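Local atomic coordinates of periplasmic binding protein (Veillonella parvula, PDB entry 4LJS), a protein that probably binds an iron-siderophore, haem, cobalamin or similar ligand in the periplasm and delivers it to an ABC importer, as related binding proteins do. Residues E242-V247 with G275-R280; P194-F199 with H224-D229. All coordinates share one frame; numbering follows the deposited sequence.

Interaction 1 (E242-V247 with G275-R280)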
# COMPACT_ATOMS: atom_id res chain seq x y z
N GLU A 242 22.24 20.49 1.77
CA GLU A 242 21.80 21.55 2.67
C GLU A 242 20.87 21.01 3.76
O GLU A 242 21.06 21.29 4.94
CB GLU A 242 21.11 22.66 1.89
CG GLU A 242 20.55 23.78 2.75
CD GLU A 242 19.84 24.85 1.94
OE1 GLU A 242 18.70 25.22 2.31
OE2 GLU A 242 20.41 25.33 0.93
N GLN A 243 19.86 20.24 3.36
CA GLN A 243 18.88 19.72 4.30
C GLN A 243 19.50 18.72 5.27
O GLN A 243 19.15 18.69 6.46
CB GLN A 243 17.69 19.10 3.56
CG GLN A 243 16.80 20.12 2.86
CD GLN A 243 16.06 21.00 3.84
OE1 GLN A 243 15.47 20.52 4.81
NE2 GLN A 243 16.09 22.31 3.60
N ASN A 244 20.42 17.91 4.76
CA ASN A 244 21.25 17.03 5.60
C ASN A 244 20.46 16.05 6.47
O ASN A 244 20.49 16.14 7.70
CB ASN A 244 22.20 17.89 6.45
CG ASN A 244 23.38 17.11 6.98
OD1 ASN A 244 23.80 16.11 6.39
ND2 ASN A 244 23.93 17.56 8.10
N PRO A 245 19.78 15.08 5.85
CA PRO A 245 19.00 14.12 6.63
C PRO A 245 19.88 13.18 7.45
O PRO A 245 20.97 12.81 7.01
CB PRO A 245 18.26 13.32 5.56
CG PRO A 245 19.11 13.44 4.34
CD PRO A 245 19.69 14.82 4.40
N ASP A 246 19.39 12.80 8.63
CA ASP A 246 20.00 11.76 9.45
C ASP A 246 19.83 10.37 8.84
O ASP A 246 20.65 9.48 9.09
CB ASP A 246 19.34 11.73 10.83
CG ASP A 246 19.49 13.04 11.56
OD1 ASP A 246 20.61 13.58 11.58
OD2 ASP A 246 18.47 13.53 12.09
N VAL A 247 18.76 10.19 8.08
CA VAL A 247 18.43 8.90 7.48
C VAL A 247 17.70 9.10 6.14
O VAL A 247 16.80 9.93 6.03
CB VAL A 247 17.57 8.03 8.44
CG1 VAL A 247 16.35 8.79 8.93
CG2 VAL A 247 17.15 6.72 7.78
N GLY A 275 29.26 13.95 2.29
CA GLY A 275 29.25 14.70 3.53
C GLY A 275 27.97 14.56 4.34
O GLY A 275 27.96 14.83 5.54
N VAL A 276 26.90 14.12 3.69
CA VAL A 276 25.60 14.02 4.35
C VAL A 276 25.62 12.98 5.48
O VAL A 276 26.16 11.89 5.33
CB VAL A 276 24.49 13.70 3.33
CG1 VAL A 276 23.17 13.46 4.02
CG2 VAL A 276 24.38 14.83 2.31
N ASN A 277 25.03 13.34 6.62
CA ASN A 277 25.02 12.49 7.81
C ASN A 277 24.54 11.07 7.55
O ASN A 277 25.16 10.11 8.02
CB ASN A 277 24.17 13.11 8.91
CG ASN A 277 24.82 14.33 9.53
OD1 ASN A 277 26.03 14.54 9.40
ND2 ASN A 277 24.02 15.13 10.23
N ALA A 278 23.44 10.94 6.81
CA ALA A 278 22.87 9.63 6.50
C ALA A 278 23.88 8.73 5.79
O ALA A 278 23.93 7.52 6.03
CB ALA A 278 21.61 9.79 5.65
N LEU A 279 24.68 9.33 4.91
CA LEU A 279 25.75 8.59 4.23
C LEU A 279 26.92 8.25 5.15
O LEU A 279 27.38 7.11 5.17
CB LEU A 279 26.24 9.36 2.99
CG LEU A 279 25.45 9.11 1.70
CD1 LEU A 279 26.27 9.50 0.50
CD2 LEU A 279 25.07 7.66 1.61
N ARG A 280 27.39 9.24 5.91
CA ARG A 280 28.49 9.03 6.85
C ARG A 280 28.20 7.90 7.83
O ARG A 280 29.09 7.12 8.17
CB ARG A 280 28.76 10.31 7.65
CG ARG A 280 29.40 11.45 6.87
CD ARG A 280 29.46 12.71 7.72
NE ARG A 280 30.06 12.47 9.03
CZ ARG A 280 29.38 12.41 10.17
NH1 ARG A 280 28.07 12.58 10.17
NH2 ARG A 280 30.02 12.17 11.31
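Asn244 OD1 accepts the backbone N-H of Asn277 at the start of helix 277-280, with Asn277 N to Asn244 OD1 3.0 Å and an N-H...O angle of 169°. The donor lies a little out of the side-chain carbonyl plane. The same OD1 sits 3.4 Å from Val276 CA, close against the N-cap residue. Beyond it the two asparagine side chains cross at about a right angle, their amide planes 51° apart. Their ND2 atoms come within 3.2 Å of each other, but both are donors, so this is proximity without a bond. One residue on, Pro245 O takes a weak, bent hydrogen bond from Ala278 N (3.1 Å), and Asp246 O lies 3.4 Å from Ala278 CA in a C-H...O contact. The apolar part is small: the CD corner of the Pro245 ring rests 3.8 Å from Val276 CG1. Asp246 runs alongside Asn277, carboxylate and amide planes nearly parallel, yet its OD2 is engaged by Lys196 N.

What aims Asn244 is its backbone. It leaves helix 237-243 with positive phi, and a side chain with CG anti to N (chi1 -161°) then carries OD1 across to the other segment. Val276 O in turn accepts the N-H of Arg280 within the new helix turn. Two of the first N-H groups of helix 277-280 are therefore met by acceptors from the connection between helix 237-243 and strand 247-252, an alpha-to-beta junction of the C-terminal alpha/beta lobe.

Interaction 2 (P194-F199 with H224-D229)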
# COMPACT_ATOMS: atom_id res chain seq x y z
N PRO A 194 14.14 14.60 17.54
CA PRO A 194 13.50 13.95 16.39
C PRO A 194 14.47 13.82 15.23
O PRO A 194 15.17 14.78 14.93
CB PRO A 194 12.38 14.93 16.01
CG PRO A 194 12.16 15.77 17.22
CD PRO A 194 13.50 15.88 17.88
N PRO A 195 14.52 12.64 14.60
CA PRO A 195 15.44 12.43 13.47
C PRO A 195 14.96 13.18 12.23
O PRO A 195 13.75 13.34 12.04
CB PRO A 195 15.36 10.92 13.24
CG PRO A 195 13.99 10.55 13.71
CD PRO A 195 13.71 11.45 14.89
N LYS A 196 15.89 13.65 11.40
CA LYS A 196 15.53 14.30 10.15
C LYS A 196 15.58 13.30 8.98
O LYS A 196 16.66 12.80 8.62
CB LYS A 196 16.44 15.51 9.88
CG LYS A 196 16.13 16.22 8.57
CD LYS A 196 15.93 17.72 8.74
CE LYS A 196 17.24 18.44 8.96
NZ LYS A 196 17.16 19.85 8.48
N ALA A 197 14.43 13.03 8.39
CA ALA A 197 14.32 11.99 7.36
C ALA A 197 14.10 12.53 5.95
O ALA A 197 13.45 13.56 5.75
CB ALA A 197 13.20 11.01 7.72
N LEU A 198 14.64 11.81 4.97
CA LEU A 198 14.41 12.10 3.56
C LEU A 198 13.89 10.87 2.84
O LEU A 198 14.51 9.81 2.89
CB LEU A 198 15.69 12.59 2.89
CG LEU A 198 15.59 12.76 1.37
CD1 LEU A 198 14.67 13.92 1.02
CD2 LEU A 198 16.97 12.92 0.74
N PHE A 199 12.75 11.02 2.17
CA PHE A 199 12.19 9.94 1.35
C PHE A 199 12.32 10.30 -0.12
O PHE A 199 11.76 11.30 -0.57
CB PHE A 199 10.72 9.70 1.68
CG PHE A 199 10.47 9.32 3.11
CD1 PHE A 199 10.39 10.29 4.10
CD2 PHE A 199 10.30 8.00 3.47
CE1 PHE A 199 10.14 9.94 5.42
CE2 PHE A 199 10.06 7.64 4.78
CZ PHE A 199 9.99 8.61 5.76
N HIS A 224 6.78 10.87 14.33
CA HIS A 224 7.39 12.04 14.98
C HIS A 224 8.74 12.44 14.39
O HIS A 224 9.54 13.10 15.05
CB HIS A 224 7.51 11.83 16.49
CG HIS A 224 7.18 13.05 17.28
ND1 HIS A 224 5.90 13.56 17.35
CD2 HIS A 224 7.96 13.89 18.00
CE1 HIS A 224 5.91 14.66 18.09
NE2 HIS A 224 7.15 14.87 18.50
N ALA A 225 9.00 12.03 13.15
CA ALA A 225 10.23 12.43 12.48
C ALA A 225 10.10 13.83 11.89
O ALA A 225 8.99 14.32 11.67
CB ALA A 225 10.60 11.43 11.39
N ASP A 226 11.23 14.46 11.64
CA ASP A 226 11.27 15.73 10.95
C ASP A 226 11.44 15.43 9.45
O ASP A 226 12.56 15.23 8.98
CB ASP A 226 12.42 16.59 11.49
CG ASP A 226 12.42 17.99 10.91
OD1 ASP A 226 11.40 18.41 10.32
OD2 ASP A 226 13.46 18.68 11.05
N VAL A 227 10.33 15.39 8.73
CA VAL A 227 10.35 15.00 7.32
C VAL A 227 10.74 16.16 6.42
O VAL A 227 10.12 17.22 6.46
CB VAL A 227 8.98 14.41 6.87
CG1 VAL A 227 9.02 14.04 5.40
CG2 VAL A 227 8.63 13.19 7.70
N ILE A 228 11.78 15.95 5.62
CA ILE A 228 12.23 16.95 4.66
C ILE A 228 11.26 17.07 3.49
O ILE A 228 10.81 16.06 2.95
CB ILE A 228 13.63 16.60 4.12
CG1 ILE A 228 14.65 16.59 5.26
CG2 ILE A 228 14.05 17.58 3.03
CD1 ILE A 228 16.01 16.11 4.84
N ASP A 229 10.94 18.30 3.10
CA ASP A 229 10.06 18.54 1.96
C ASP A 229 10.31 19.92 1.35
O ASP A 229 9.88 20.93 1.90
CB ASP A 229 8.59 18.41 2.38
CG ASP A 229 7.63 18.46 1.20
OD1 ASP A 229 8.09 18.48 0.04
OD2 ASP A 229 6.41 18.46 1.44
O HOH W 1 11.14 13.37 2.45
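Lys196 and Asp226 lie side by side and point the same way, the paired residues of a parallel beta bridge with CA atoms 4.6 Å apart. The lysine passes its aliphatic part along the acid: Lys196 CD is 3.5 Å from Asp226 OD2, whereas NZ remains 4.7 Å from that oxygen, too far for a salt bridge. Bends at chi2 (128°) and chi3 turn the lysine chain, and its NZ makes a weak hydrogen bond to Gln243 O. Against Ile228 the geometry changes: the two side chains cross at about a right angle, with Lys196 CG 3.6 Å from Ile228 CG1. Farther along, Ile228 CD1 reaches Leu198 CB.

On the face carrying Ala197 and Val227, Val227 CG1 lies 4.2 Å from Phe199 CD1, oblique to the ring, the side chains again crossing nearly perpendicularly. Three backbone hydrogen bonds of a parallel ladder fix this register: Asp226 N to Pro195 O (2.8 Å), Ala197 N to Asp226 O, and Ile228 N to Ala197 O. Past Ile228 the direct pairing gives way to a water that accepts from Phe199 N (2.9 Å) and donates to Ile228 O (2.8 Å).

His224, with positive phi, completes the Schellman motif ending helix 215-222, from which the chain turns into short strand 226-227. That strand lines one side of strand 196-203, which also pairs with strand 247-252. Helix 299-310 covers Pro195, Ala197 and Ala225 through Leu310, while Val240 of helix 237-243 packs on Leu198.

Interactions 1 and 2 have centres 11 Å apart, and interaction 1 abuts the first residues of strand 196-203, which belongs to interaction 2. Asp246 OD2 lies 2.7 Å from Lys196 N, and Val247 O is 3.0 Å from Leu198 N, both probable hydrogen bonds: the Asp246 carboxylate and the Val247 carbonyl thus both bind the backbone of strand 196-203, just where strand 247-252 begins. Pro245 CB also packs 3.5 Å from Lys196 O. Along the chain they follow in series: strand 226-227 leads into helix 237-243, whose exit forms interaction 1. Together they describe successive elements of one lobe, built on the mixed sheet that strands 226-227, 196-203 and 247-252 share.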